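Local coordinates for protein (CD58) (Homo sapiens, PDB 1CCZ) that serves as a cell-surface adhesion glycoprotein of the immunoglobulin superfamily that binds the lymphocyte receptor CD2 through its amino-terminal domain, at residues 1-15 / 84-96. Numbering follows the deposited sequence. Where two conformers were deposited one is given.
With NAG (2-acetamido-2-deoxy-beta-D-glucopyranose), chain B.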
loop_
_atom_site.group_PDB
_atom_site.type_symbol
_atom_site.label_atom_id
_atom_site.label_comp_id
_atom_site.label_asym_id
_atom_site.label_seq_id
_atom_site.Cartn_x
_atom_site.Cartn_y
_atom_site.Cartn_z
ATOM N N PHE A 1 3.398 -17.846 11.875
ATOM C CA PHE A 1 2.511 -16.962 11.061
ATOM C C PHE A 1 3.212 -15.644 10.702
ATOM O O PHE A 1 3.924 -15.052 11.529
ATOM C CB PHE A 1 1.214 -16.682 11.833
ATOM C CG PHE A 1 0.179 -15.892 11.054
ATOM C CD1 PHE A 1 0.310 -14.513 10.883
ATOM C CD2 PHE A 1 -0.960 -16.518 10.547
ATOM C CE1 PHE A 1 -0.677 -13.778 10.226
ATOM C CE2 PHE A 1 -1.955 -15.785 9.887
ATOM C CZ PHE A 1 -1.811 -14.416 9.730
ATOM N N SER A 2 3.009 -15.215 9.454
ATOM C CA SER A 2 3.573 -13.976 8.903
ATOM C C SER A 2 2.597 -13.460 7.840
ATOM O O SER A 2 2.015 -14.247 7.094
ATOM C CB SER A 2 4.939 -14.245 8.268
ATOM O OG SER A 2 5.800 -13.135 8.419
ATOM N N GLN A 3 2.403 -12.153 7.763
ATOM C CA GLN A 3 1.470 -11.628 6.781
ATOM C C GLN A 3 1.898 -10.258 6.327
ATOM O O GLN A 3 2.374 -9.451 7.132
ATOM C CB GLN A 3 0.080 -11.543 7.375
ATOM C CG GLN A 3 -0.901 -12.487 6.762
ATOM C CD GLN A 3 -2.134 -11.770 6.252
ATOM O OE1 GLN A 3 -2.297 -11.586 5.050
ATOM N NE2 GLN A 3 -3.012 -11.353 7.169
ATOM N N GLN A 4 1.737 -10.009 5.029
ATOM C CA GLN A 4 2.093 -8.725 4.441
ATOM C C GLN A 4 0.808 -7.924 4.346
ATOM O O GLN A 4 -0.179 -8.401 3.779
ATOM C CB GLN A 4 2.684 -8.930 3.054
ATOM C CG GLN A 4 3.939 -9.766 3.060
ATOM C CD GLN A 4 5.177 -8.926 3.288
ATOM O OE1 GLN A 4 5.877 -9.077 4.300
ATOM N NE2 GLN A 4 5.461 -8.029 2.343
ATOM N N ILE A 5 0.808 -6.722 4.917
ATOM C CA ILE A 5 -0.390 -5.884 4.893
ATOM C C ILE A 5 -0.044 -4.525 4.298
ATOM O O ILE A 5 0.977 -3.923 4.630
ATOM C CB ILE A 5 -0.993 -5.702 6.333
ATOM C CG1 ILE A 5 -1.219 -7.069 6.989
ATOM C CG2 ILE A 5 -2.322 -4.964 6.257
ATOM C CD1 ILE A 5 -2.456 -7.787 6.499
ATOM N N TYR A 6 -0.908 -4.049 3.412
ATOM C CA TYR A 6 -0.695 -2.777 2.749
ATOM C C TYR A 6 -1.783 -1.781 3.103
ATOM O O TYR A 6 -2.947 -1.993 2.791
ATOM C CB TYR A 6 -0.639 -3.012 1.236
ATOM C CG TYR A 6 0.442 -4.002 0.873
ATOM C CD1 TYR A 6 1.781 -3.606 0.831
ATOM C CD2 TYR A 6 0.142 -5.352 0.662
ATOM C CE1 TYR A 6 2.798 -4.520 0.602
ATOM C CE2 TYR A 6 1.155 -6.282 0.428
ATOM C CZ TYR A 6 2.487 -5.862 0.406
ATOM O OH TYR A 6 3.513 -6.781 0.228
ATOM N N GLY A 7 -1.401 -0.701 3.771
ATOM C CA GLY A 7 -2.387 0.290 4.150
ATOM C C GLY A 7 -2.119 1.622 3.493
ATOM O O GLY A 7 -1.043 1.845 2.942
ATOM N N VAL A 8 -3.101 2.516 3.554
ATOM C CA VAL A 8 -2.968 3.833 2.957
ATOM C C VAL A 8 -2.868 4.894 4.023
ATOM O O VAL A 8 -3.534 4.806 5.052
ATOM C CB VAL A 8 -4.173 4.170 2.097
ATOM C CG1 VAL A 8 -3.909 5.438 1.309
ATOM C CG2 VAL A 8 -4.452 3.038 1.175
ATOM N N VAL A 9 -2.031 5.895 3.767
ATOM C CA VAL A 9 -1.851 6.994 4.698
ATOM C C VAL A 9 -3.245 7.516 5.007
ATOM O O VAL A 9 -4.092 7.602 4.115
ATOM C CB VAL A 9 -0.996 8.122 4.081
ATOM C CG1 VAL A 9 -0.443 9.006 5.164
ATOM C CG2 VAL A 9 0.134 7.544 3.329
ATOM N N TYR A 10 -3.476 7.829 6.282
ATOM C CA TYR A 10 -4.761 8.328 6.793
ATOM C C TYR A 10 -5.884 7.292 6.790
ATOM O O TYR A 10 -6.962 7.551 7.313
ATOM C CB TYR A 10 -5.211 9.590 6.034
ATOM C CG TYR A 10 -4.129 10.641 5.935
ATOM C CD1 TYR A 10 -3.236 10.856 6.995
ATOM C CD2 TYR A 10 -3.942 11.363 4.760
ATOM C CE1 TYR A 10 -2.171 11.761 6.882
ATOM C CE2 TYR A 10 -2.884 12.267 4.630
ATOM C CZ TYR A 10 -1.999 12.456 5.690
ATOM O OH TYR A 10 -0.916 13.292 5.524
ATOM N N GLY A 11 -5.642 6.120 6.210
ATOM C CA GLY A 11 -6.661 5.080 6.214
ATOM C C GLY A 11 -6.475 4.161 7.418
ATOM O O GLY A 11 -5.863 4.542 8.419
ATOM N N ASN A 12 -6.987 2.945 7.336
ATOM C CA ASN A 12 -6.828 2.016 8.443
ATOM C C ASN A 12 -6.650 0.600 7.927
ATOM O O ASN A 12 -6.906 0.322 6.759
ATOM C CB ASN A 12 -8.052 2.078 9.342
ATOM C CG ASN A 12 -9.310 1.673 8.623
ATOM O OD1 ASN A 12 -9.485 0.498 8.310
ATOM N ND2 ASN A 12 -10.190 2.630 8.349
ATOM N N VAL A 13 -6.198 -0.289 8.797
ATOM C CA VAL A 13 -6.021 -1.681 8.428
ATOM C C VAL A 13 -6.388 -2.517 9.633
ATOM O O VAL A 13 -6.390 -2.026 10.761
ATOM C CB VAL A 13 -4.556 -2.043 8.091
ATOM C CG1 VAL A 13 -4.171 -1.479 6.752
ATOM C CG2 VAL A 13 -3.632 -1.545 9.197
ATOM N N THR A 14 -6.697 -3.782 9.388
ATOM C CA THR A 14 -7.012 -4.703 10.459
ATOM C C THR A 14 -6.115 -5.929 10.297
ATOM O O THR A 14 -6.031 -6.496 9.208
ATOM C CB THR A 14 -8.475 -5.129 10.405
ATOM O OG1 THR A 14 -9.291 -4.004 10.729
ATOM C CG2 THR A 14 -8.743 -6.258 11.397
ATOM N N PHE A 15 -5.411 -6.298 11.364
ATOM C CA PHE A 15 -4.544 -7.467 11.360
ATOM C C PHE A 15 -5.463 -8.582 11.848
ATOM O O PHE A 15 -5.724 -8.703 13.048
ATOM C CB PHE A 15 -3.377 -7.277 12.330
ATOM C CG PHE A 15 -2.418 -6.167 11.940
ATOM C CD1 PHE A 15 -2.259 -5.784 10.613
ATOM C CD2 PHE A 15 -1.671 -5.506 12.907
ATOM C CE1 PHE A 15 -1.365 -4.755 10.258
ATOM C CE2 PHE A 15 -0.779 -4.483 12.570
ATOM C CZ PHE A 15 -0.624 -4.106 11.246
ATOM N N ASP A 84 2.438 -20.395 18.832
ATOM C CA ASP A 84 3.152 -19.693 17.778
ATOM C C ASP A 84 2.931 -18.190 17.608
ATOM O O ASP A 84 1.922 -17.598 18.038
ATOM C CB ASP A 84 2.869 -20.384 16.448
ATOM C CG ASP A 84 1.534 -21.108 16.448
ATOM O OD1 ASP A 84 0.596 -20.642 17.143
ATOM O OD2 ASP A 84 1.429 -22.147 15.757
ATOM N N THR A 85 3.912 -17.597 16.938
ATOM C CA THR A 85 3.934 -16.178 16.648
ATOM C C THR A 85 2.859 -15.781 15.636
ATOM O O THR A 85 2.368 -16.609 14.856
ATOM C CB THR A 85 5.320 -15.764 16.070
ATOM O OG1 THR A 85 5.369 -16.077 14.670
ATOM C CG2 THR A 85 6.454 -16.513 16.780
ATOM N N MET A 86 2.487 -14.508 15.677
ATOM C CA MET A 86 1.533 -13.940 14.741
ATOM C C MET A 86 2.245 -12.654 14.377
ATOM O O MET A 86 2.246 -11.683 15.146
ATOM C CB MET A 86 0.205 -13.650 15.414
ATOM C CG MET A 86 -0.547 -14.894 15.797
ATOM S SD MET A 86 -1.610 -15.502 14.485
ATOM C CE MET A 86 -1.905 -14.042 13.526
ATOM N N LYS A 87 2.912 -12.689 13.224
ATOM C CA LYS A 87 3.674 -11.550 12.728
ATOM C C LYS A 87 2.987 -10.944 11.527
ATOM O O LYS A 87 2.473 -11.660 10.670
ATOM C CB LYS A 87 5.085 -11.985 12.339
ATOM C CG LYS A 87 6.078 -11.975 13.489
ATOM C CD LYS A 87 6.901 -13.266 13.534
ATOM C CE LYS A 87 8.126 -13.202 12.609
ATOM N NZ LYS A 87 7.893 -13.748 11.212
ATOM N N PHE A 88 2.965 -9.614 11.484
ATOM C CA PHE A 88 2.346 -8.886 10.384
ATOM C C PHE A 88 3.277 -7.757 10.009
ATOM O O PHE A 88 3.672 -6.990 10.891
ATOM C CB PHE A 88 1.015 -8.262 10.814
ATOM C CG PHE A 88 -0.062 -9.255 11.105
ATOM C CD1 PHE A 88 -0.103 -9.924 12.327
ATOM C CD2 PHE A 88 -1.052 -9.517 10.165
ATOM C CE1 PHE A 88 -1.118 -10.841 12.608
ATOM C CE2 PHE A 88 -2.078 -10.433 10.433
ATOM C CZ PHE A 88 -2.111 -11.096 11.658
ATOM N N PHE A 89 3.678 -7.659 8.739
ATOM C CA PHE A 89 4.499 -6.512 8.362
ATOM C C PHE A 89 3.589 -5.587 7.566
ATOM O O PHE A 89 3.020 -5.949 6.530
ATOM C CB PHE A 89 5.802 -6.873 7.601
ATOM C CG PHE A 89 6.377 -8.219 8.032
ATOM C CD1 PHE A 89 5.624 -9.373 7.892
ATOM C CD2 PHE A 89 7.594 -8.312 8.703
ATOM C CE1 PHE A 89 6.058 -10.571 8.420
ATOM C CE2 PHE A 89 8.032 -9.507 9.230
ATOM C CZ PHE A 89 7.262 -10.637 9.093
ATOM N N LEU A 90 3.403 -4.407 8.135
ATOM C CA LEU A 90 2.542 -3.396 7.572
ATOM C C LEU A 90 3.344 -2.354 6.809
ATOM O O LEU A 90 4.328 -1.814 7.321
ATOM C CB LEU A 90 1.756 -2.714 8.702
ATOM C CG LEU A 90 1.013 -1.416 8.354
ATOM C CD1 LEU A 90 -0.189 -1.754 7.484
ATOM C CD2 LEU A 90 0.580 -0.680 9.627
ATOM N N TYR A 91 2.924 -2.092 5.574
ATOM C CA TYR A 91 3.549 -1.057 4.762
ATOM C C TYR A 91 2.469 0.008 4.618
ATOM O O TYR A 91 1.293 -0.318 4.422
ATOM C CB TYR A 91 3.947 -1.610 3.399
ATOM C CG TYR A 91 4.914 -2.752 3.509
ATOM C CD1 TYR A 91 6.276 -2.512 3.696
ATOM C CD2 TYR A 91 4.465 -4.079 3.509
ATOM C CE1 TYR A 91 7.181 -3.565 3.894
ATOM C CE2 TYR A 91 5.359 -5.150 3.706
ATOM C CZ TYR A 91 6.721 -4.883 3.904
ATOM O OH TYR A 91 7.621 -5.915 4.152
ATOM N N VAL A 92 2.856 1.273 4.756
ATOM C CA VAL A 92 1.913 2.387 4.636
ATOM C C VAL A 92 2.255 3.164 3.363
ATOM O O VAL A 92 3.323 3.780 3.248
ATOM C CB VAL A 92 1.998 3.322 5.846
ATOM C CG1 VAL A 92 1.069 4.502 5.647
ATOM C CG2 VAL A 92 1.642 2.543 7.125
ATOM N N LEU A 93 1.336 3.128 2.407
ATOM C CA LEU A 93 1.569 3.763 1.131
ATOM C C LEU A 93 0.692 4.951 0.852
ATOM O O LEU A 93 -0.463 5.032 1.271
ATOM C CB LEU A 93 1.374 2.741 0.003
ATOM C CG LEU A 93 2.380 1.593 -0.098
ATOM C CD1 LEU A 93 1.942 0.474 0.791
ATOM C CD2 LEU A 93 2.451 1.098 -1.508
ATOM N N GLU A 94 1.260 5.886 0.123
ATOM C CA GLU A 94 0.518 7.043 -0.299
ATOM C C GLU A 94 -0.054 6.628 -1.692
ATOM O O GLU A 94 0.598 5.913 -2.463
ATOM C CB GLU A 94 1.495 8.209 -0.329
ATOM C CG GLU A 94 1.364 9.184 -1.440
ATOM C CD GLU A 94 2.535 10.148 -1.424
ATOM O OE1 GLU A 94 3.111 10.313 -0.317
ATOM O OE2 GLU A 94 2.886 10.719 -2.488
ATOM N N MET A 95 -1.292 7.000 -1.975
ATOM C CA MET A 95 -1.911 6.650 -3.247
ATOM C C MET A 95 -1.290 7.427 -4.399
ATOM O O MET A 95 -0.796 8.543 -4.204
ATOM C CB MET A 95 -3.402 6.940 -3.185
ATOM C CG MET A 95 -4.178 5.863 -2.456
ATOM S SD MET A 95 -5.900 6.310 -2.296
ATOM C CE MET A 95 -5.718 8.067 -1.777
ATOM N N VAL A 96 -1.305 6.838 -5.602
ATOM C CA VAL A 96 -0.737 7.494 -6.789
ATOM C C VAL A 96 -1.677 8.592 -7.264
ATOM O O VAL A 96 -2.888 8.544 -6.990
ATOM C CB VAL A 96 -0.543 6.491 -7.983
ATOM C CG1 VAL A 96 0.403 5.386 -7.606
ATOM C CG2 VAL A 96 -1.882 5.899 -8.411
HETATM C C1 NAG B . -11.370 2.298 7.575
HETATM C C2 NAG B . -12.392 3.430 7.652
HETATM C C3 NAG B . -13.611 3.164 6.738
HETATM C C4 NAG B . -13.242 2.561 5.362
HETATM C C5 NAG B . -12.138 1.504 5.473
HETATM C C6 NAG B . -11.602 1.084 4.117
HETATM C C7 NAG B . -12.963 4.716 9.605
HETATM C C8 NAG B . -13.438 4.724 11.049
HETATM N N2 NAG B . -12.842 3.531 9.027
HETATM O O3 NAG B . -14.313 4.387 6.524
HETATM O O4 NAG B . -14.397 1.962 4.783
HETATM O O5 NAG B . -11.024 2.025 6.219
HETATM O O6 NAG B . -10.377 0.375 4.249
HETATM O O7 NAG B . -12.713 5.774 9.026
#
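I5 and Y91 lie at the middle of a parallel pairing between the first and last strands of an immunoglobulin V-set-like domain, where strand 2-8 edges the sheet beside strand 86-93. Backbone bonds alternate between the strands from F89 N to Q3 O as far as L93 N to G7 O, the latter 2.8 Å long. Beyond them, the type II turn V8-G11 carries the chain towards N12, whose ND2 is glycosylated, and on to strand 13-15 of the facing sheet.

Between the sheets, F88 lies amid aromatic neighbours. F15 CB sits over one face of its ring, 3.8 Å from the centroid, while F88 CB in return covers F15; the two rings tilt little against each other and are offset. F1 CE1 reaches the opposite face of F88, its ring inclined at 45°. L90 CB meets the edge of F15, and L90 CD1 touches both I5 CG2 and V13 CG2.

On the other sheet face, the Y6 and Y91 rings run side by side, offset so that little of one covers the other, and Q4 NE2 donates to Y6 OH at 3.1 Å. M86, bent at both chi2 (-88°) and chi3 (-24°), brings its CE over one face of the F1 ring, 3.5 Å from the centroid.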